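Local coordinates for protein Succinylglutamatedesuccinylase/aspartoacylase (Rhodobacter sphaeroides 2.4.1, PDB 3CDX) that probably hydrolyses linear amide or ester bonds as a zinc-dependent member of the succinylglutamate desuccinylase/aspartoacylase family, here holding a calcium ion in its metal site, at residues A[54-59]-A[142-147]; A[60-65]-A[113-118]. All blocks are in the same frame, centred on the assembly; numbering follows the deposited sequence.

Contact 1. Residues A[54-59]-A[142-147]; sequences PTVLLT and ADISVD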
loop_
_atom_site.group_PDB
_atom_site.type_symbol
_atom_site.label_atom_id
_atom_site.label_comp_id
_atom_site.label_asym_id
_atom_site.label_seq_id
_atom_site.Cartn_x
_atom_site.Cartn_y
_atom_site.Cartn_z
ATOM N N PRO A 54 4.712 -35.586 32.756
ATOM C CA PRO A 54 3.915 -35.146 31.616
ATOM C C PRO A 54 4.608 -34.014 30.844
ATOM O O PRO A 54 5.626 -33.443 31.315
ATOM C CB PRO A 54 2.613 -34.665 32.262
ATOM C CG PRO A 54 3.002 -34.218 33.621
ATOM C CD PRO A 54 4.164 -35.093 34.036
ATOM N N THR A 55 4.092 -33.723 29.648
ATOM C CA THR A 55 4.679 -32.659 28.845
ATOM C C THR A 55 3.769 -31.449 28.961
ATOM O O THR A 55 2.575 -31.571 28.724
ATOM C CB THR A 55 4.869 -33.077 27.369
ATOM O OG1 THR A 55 5.898 -34.083 27.275
ATOM C CG2 THR A 55 5.274 -31.839 26.474
ATOM N N VAL A 56 4.347 -30.295 29.322
ATOM C CA VAL A 56 3.615 -29.025 29.328
ATOM C C VAL A 56 4.048 -28.152 28.165
ATOM O O VAL A 56 5.210 -27.823 28.032
ATOM C CB VAL A 56 3.828 -28.254 30.661
ATOM C CG1 VAL A 56 3.157 -26.892 30.604
ATOM C CG2 VAL A 56 3.327 -29.113 31.866
ATOM N N LEU A 57 3.096 -27.763 27.321
ATOM C CA LEU A 57 3.428 -26.915 26.178
ATOM C C LEU A 57 2.915 -25.510 26.429
ATOM O O LEU A 57 1.718 -25.314 26.688
ATOM C CB LEU A 57 2.879 -27.507 24.879
ATOM C CG LEU A 57 2.796 -26.617 23.625
ATOM C CD1 LEU A 57 4.184 -26.241 23.055
ATOM C CD2 LEU A 57 1.912 -27.284 22.578
ATOM N N LEU A 58 3.832 -24.543 26.322
ATOM C CA LEU A 58 3.604 -23.121 26.632
ATOM C C LEU A 58 3.828 -22.308 25.363
ATOM O O LEU A 58 4.945 -22.317 24.799
ATOM C CB LEU A 58 4.567 -22.647 27.749
ATOM C CG LEU A 58 4.444 -23.382 29.106
ATOM C CD1 LEU A 58 5.493 -22.941 30.035
ATOM C CD2 LEU A 58 3.042 -23.271 29.727
ATOM N N THR A 59 2.766 -21.686 24.858
ATOM C CA THR A 59 2.893 -20.914 23.625
ATOM C C THR A 59 2.533 -19.470 23.876
ATOM O O THR A 59 1.624 -19.187 24.663
ATOM C CB THR A 59 2.030 -21.496 22.434
ATOM O OG1 THR A 59 0.656 -21.660 22.838
ATOM C CG2 THR A 59 2.605 -22.836 21.975
ATOM N N ALA A 142 2.110 -32.866 23.725
ATOM C CA ALA A 142 1.644 -32.277 24.992
ATOM C C ALA A 142 0.573 -33.052 25.718
ATOM O O ALA A 142 -0.325 -33.607 25.110
ATOM C CB ALA A 142 1.131 -30.851 24.770
ATOM N N ASP A 143 0.658 -32.979 27.042
ATOM C CA ASP A 143 -0.350 -33.447 27.975
ATOM C C ASP A 143 -1.245 -32.287 28.398
ATOM O O ASP A 143 -2.451 -32.458 28.663
ATOM C CB ASP A 143 0.391 -34.026 29.189
ATOM C CG ASP A 143 1.125 -35.294 28.819
ATOM O OD1 ASP A 143 0.438 -36.250 28.445
ATOM O OD2 ASP A 143 2.361 -35.324 28.795
ATOM N N ILE A 144 -0.637 -31.097 28.467
ATOM C CA ILE A 144 -1.405 -29.874 28.685
ATOM C C ILE A 144 -0.810 -28.721 27.861
ATOM O O ILE A 144 0.394 -28.641 27.696
ATOM C CB ILE A 144 -1.482 -29.509 30.204
ATOM C CG1 ILE A 144 -2.320 -28.225 30.408
ATOM C CG2 ILE A 144 -0.079 -29.381 30.796
ATOM C CD1 ILE A 144 -2.515 -27.862 31.838
ATOM N N SER A 145 -1.682 -27.817 27.404
ATOM C CA SER A 145 -1.265 -26.582 26.730
ATOM C C SER A 145 -1.826 -25.346 27.422
ATOM O O SER A 145 -3.018 -25.297 27.794
ATOM C CB SER A 145 -1.693 -26.602 25.246
ATOM O OG SER A 145 -1.900 -25.275 24.718
ATOM N N VAL A 146 -0.943 -24.370 27.616
ATOM C CA VAL A 146 -1.325 -23.006 27.997
ATOM C C VAL A 146 -0.949 -22.079 26.812
ATOM O O VAL A 146 0.209 -21.907 26.463
ATOM C CB VAL A 146 -0.686 -22.503 29.321
ATOM C CG1 VAL A 146 -1.321 -21.156 29.743
ATOM C CG2 VAL A 146 -0.853 -23.564 30.469
ATOM N N ASP A 147 -1.966 -21.550 26.161
ATOM C CA ASP A 147 -1.768 -20.651 25.038
ATOM C C ASP A 147 -2.046 -19.235 25.540
ATOM O O ASP A 147 -3.176 -18.887 25.939
ATOM C CB ASP A 147 -2.641 -21.109 23.825
ATOM C CG ASP A 147 -2.383 -20.294 22.553
ATOM O OD1 ASP A 147 -1.246 -19.772 22.333
ATOM O OD2 ASP A 147 -3.365 -20.141 21.796
HETATM O O HOH W 1 0.118 -23.985 24.145
#
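T59 and D147 meet at the C-terminal end of two parallel strands, where the T59 hydroxyl donates to D147 OD1 (OG1 to OD1, 2.7 Å) from above the carboxylate plane. The T59 hydroxyl sits between its own backbone N and carbonyl carbon (chi1 53°), which turns it across to the neighbouring strand. D147 OD2 is hydrogen-bonded to NE2 of H149, a ligand of the calcium ion. One water donates to T59 OG1 and, over a longer 3.3 Å, to L57 O; it also lies 2.5 Å from S145 OG. At the other end D143 OD2 takes the amide of T55 through its anti lone pair, while T55 O receives the backbone N of both D143 and I144.

Between these ends runs a regular parallel ladder: L57 N to I144 O, V146 N to L57 O and T59 N to V146 O, with the short axes 14° apart. L57 O also receives a CA-H...O contact from S145. On one face V56 CG2 touches I144 CG2 at 3.6 Å, and L58 CD2 rests on V146 CB, the paired side chains lying alongside each other; V56, L58 and V146 pack on helix 223-239, and I144 on M240. The opposite face carries L57 CB against A142 CB, with F199 reaching T59, S145 and D147.

Strand 87-92 hydrogen-bonds to the other edge of 55-59, which lies between two parallel neighbours within the catalytic domain. Hydroxyl and histidine use separate oxygens of D147, so this second-shell carboxylate is held from the neighbouring strand and is well placed to orient the metal ligand H149.

Contact 2. Residues A[60-65]-A[113-118]; sequences GGVHGD and DINRCF. With CA (calcium ion), chain G.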
loop_
_atom_site.group_PDB
_atom_site.type_symbol
_atom_site.label_atom_id
_atom_site.label_comp_id
_atom_site.label_asym_id
_atom_site.label_seq_id
_atom_site.Cartn_x
_atom_site.Cartn_y
_atom_site.Cartn_z
ATOM N N GLY A 60 3.268 -18.560 23.232
ATOM C CA GLY A 60 2.960 -17.143 23.249
ATOM C C GLY A 60 3.143 -16.527 21.866
ATOM O O GLY A 60 3.752 -17.138 20.986
ATOM N N GLY A 61 2.585 -15.337 21.663
ATOM C CA GLY A 61 2.837 -14.564 20.441
ATOM C C GLY A 61 2.214 -15.193 19.208
ATOM O O GLY A 61 2.677 -14.982 18.094
ATOM N N VAL A 62 1.129 -15.949 19.408
ATOM C CA VAL A 62 0.348 -16.450 18.282
ATOM C C VAL A 62 -0.201 -15.254 17.513
ATOM O O VAL A 62 -0.308 -15.293 16.290
ATOM C CB VAL A 62 -0.756 -17.421 18.775
ATOM C CG1 VAL A 62 -1.907 -17.568 17.757
ATOM C CG2 VAL A 62 -0.107 -18.796 19.104
ATOM N N HIS A 63 -0.540 -14.192 18.259
ATOM C CA HIS A 63 -0.804 -12.873 17.711
ATOM C C HIS A 63 0.357 -11.965 18.076
ATOM O O HIS A 63 0.826 -11.971 19.214
ATOM C CB HIS A 63 -2.149 -12.324 18.224
ATOM C CG HIS A 63 -3.336 -13.050 17.655
ATOM N ND1 HIS A 63 -4.403 -13.459 18.424
ATOM C CD2 HIS A 63 -3.608 -13.467 16.392
ATOM C CE1 HIS A 63 -5.283 -14.099 17.668
ATOM N NE2 HIS A 63 -4.831 -14.108 16.425
ATOM N N GLY A 64 0.865 -11.236 17.095
ATOM C CA GLY A 64 2.095 -10.484 17.286
ATOM C C GLY A 64 2.005 -9.371 18.323
ATOM O O GLY A 64 3.033 -9.007 18.929
ATOM N N ASP A 65 0.797 -8.845 18.523
ATOM C CA ASP A 65 0.559 -7.717 19.446
ATOM C C ASP A 65 0.092 -8.144 20.853
ATOM O O ASP A 65 -0.408 -7.341 21.622
ATOM C CB ASP A 65 -0.443 -6.706 18.842
ATOM C CG ASP A 65 -1.819 -7.317 18.547
ATOM O OD1 ASP A 65 -1.990 -8.555 18.528
ATOM O OD2 ASP A 65 -2.744 -6.537 18.288
ATOM N N ASP A 113 -5.241 -13.895 9.891
ATOM C CA ASP A 113 -5.280 -14.107 11.326
ATOM C C ASP A 113 -4.955 -15.580 11.506
ATOM O O ASP A 113 -5.771 -16.432 11.183
ATOM C CB ASP A 113 -6.668 -13.811 11.867
ATOM C CG ASP A 113 -6.716 -13.868 13.398
ATOM O OD1 ASP A 113 -5.943 -14.653 13.999
ATOM O OD2 ASP A 113 -7.528 -13.105 13.973
ATOM N N ILE A 114 -3.765 -15.889 11.994
ATOM C CA ILE A 114 -3.344 -17.277 12.077
ATOM C C ILE A 114 -4.305 -18.119 12.904
ATOM O O ILE A 114 -4.422 -19.324 12.669
ATOM C CB ILE A 114 -1.899 -17.407 12.608
ATOM C CG1 ILE A 114 -1.351 -18.837 12.471
ATOM C CG2 ILE A 114 -1.822 -16.909 14.060
ATOM C CD1 ILE A 114 0.229 -18.937 12.672
ATOM N N ASN A 115 -4.985 -17.486 13.863
ATOM C CA ASN A 115 -5.910 -18.182 14.739
ATOM C C ASN A 115 -7.300 -18.317 14.134
ATOM O O ASN A 115 -8.261 -18.616 14.832
ATOM C CB ASN A 115 -5.994 -17.470 16.094
ATOM C CG ASN A 115 -5.838 -18.418 17.275
ATOM O OD1 ASN A 115 -5.354 -19.546 17.131
ATOM N ND2 ASN A 115 -6.218 -17.938 18.481
ATOM N N ARG A 116 -7.413 -18.041 12.834
ATOM C CA ARG A 116 -8.560 -18.468 12.067
ATOM C C ARG A 116 -8.071 -19.464 10.999
ATOM O O ARG A 116 -8.825 -19.741 10.047
ATOM C CB ARG A 116 -9.261 -17.260 11.389
ATOM C CG ARG A 116 -9.743 -16.155 12.321
ATOM C CD ARG A 116 -10.707 -16.687 13.388
ATOM N NE ARG A 116 -11.273 -15.646 14.250
ATOM C CZ ARG A 116 -10.928 -15.417 15.522
ATOM N NH1 ARG A 116 -9.990 -16.144 16.116
ATOM N NH2 ARG A 116 -11.520 -14.435 16.205
ATOM N N CYS A 117 -6.820 -19.962 11.149
ATOM C CA CYS A 117 -6.157 -20.823 10.134
ATOM C C CYS A 117 -5.917 -22.291 10.528
ATOM O O CYS A 117 -5.441 -23.080 9.712
ATOM C CB CYS A 117 -4.797 -20.241 9.673
ATOM S SG CYS A 117 -4.916 -18.764 8.670
ATOM N N PHE A 118 -6.205 -22.654 11.771
ATOM C CA PHE A 118 -5.963 -24.022 12.219
ATOM C C PHE A 118 -7.063 -24.974 11.711
ATOM O O PHE A 118 -8.214 -24.542 11.531
ATOM C CB PHE A 118 -5.877 -24.064 13.732
ATOM C CG PHE A 118 -4.593 -23.486 14.281
ATOM C CD1 PHE A 118 -4.517 -22.160 14.621
ATOM C CD2 PHE A 118 -3.461 -24.288 14.436
ATOM C CE1 PHE A 118 -3.348 -21.622 15.113
ATOM C CE2 PHE A 118 -2.284 -23.770 14.930
ATOM C CZ PHE A 118 -2.224 -22.433 15.277
HETATM CA CA CA G . -5.038 -13.528 20.712
#
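D113 OD1 is gripped by two donors that reach it from opposite faces of its carboxylate plane. H63 NE2 comes on the syn side at 2.7 Å, and the backbone N of N115 on the anti side at 3.0 Å, closing an Asx turn. The first bond lies in the imidazole plane, at the ring edge, with an N-H...O angle of 159°, although ring and carboxylate are turned 73° apart. The other oxygen, OD2, is engaged outside the two segments by a salt bridge to R105 and a hydrogen bond to S32 of a second subunit.

Across the ring from NE2, H63 ND1 binds the calcium ion at 2.4 Å, and E66 and H149 are its other protein ligands. H63 CG lies anti to the carbonyl carbon (chi1 -70°), and the ring reaches from the calcium at ND1 to the carboxylate at NE2. N115 CB comes within 3.6 Å of H63 NE2, with the amide nearly perpendicular to the ring; N115 OD1 accepts from the backbone N of F199.

Alongside this polar pair, the side chains of V62 and I114 cross at about a right angle, V62 CG1 3.8 Å from I114 CG2. I114 CG2 also abuts V62 O at 3.1 Å, a carbonyl that accepts a hydrogen bond from N96. I114 also packs on L130 and A131 of helix 126-138.

The loop 113-118 thus supplies a second-shell carboxylate to a metal-binding histidine. With NE2 donating to D113, ND1 presents its lone pair to the metal; the carboxylate would probably polarise the imidazole and strengthen it as a ligand, while the Asx turn, R105 and S32 of the second subunit would all restrain D113.

From the N terminus, strands 21-30 and 40-50 precede strand 55-60, which runs straight into the loop 60-65, so the first segments of the two contacts are continuous. The chain then passes through helix 68-79, strand 87-92 and helix 97-102 before 113-118 returns to close contact 2. Helix 126-138 follows, and strand 144-148 closes contact 1, so the loop of contact 2 is nested inside that of contact 1. Their centres lie about 17 Å apart, yet they touch where V62 CG2 packs on D147 OD1 at 3.6 Å. Contact 1 joins neighbouring parallel strands; contact 2 ties loops beyond their C-terminal ends, where H63, E66 and H149 converge on the calcium ion.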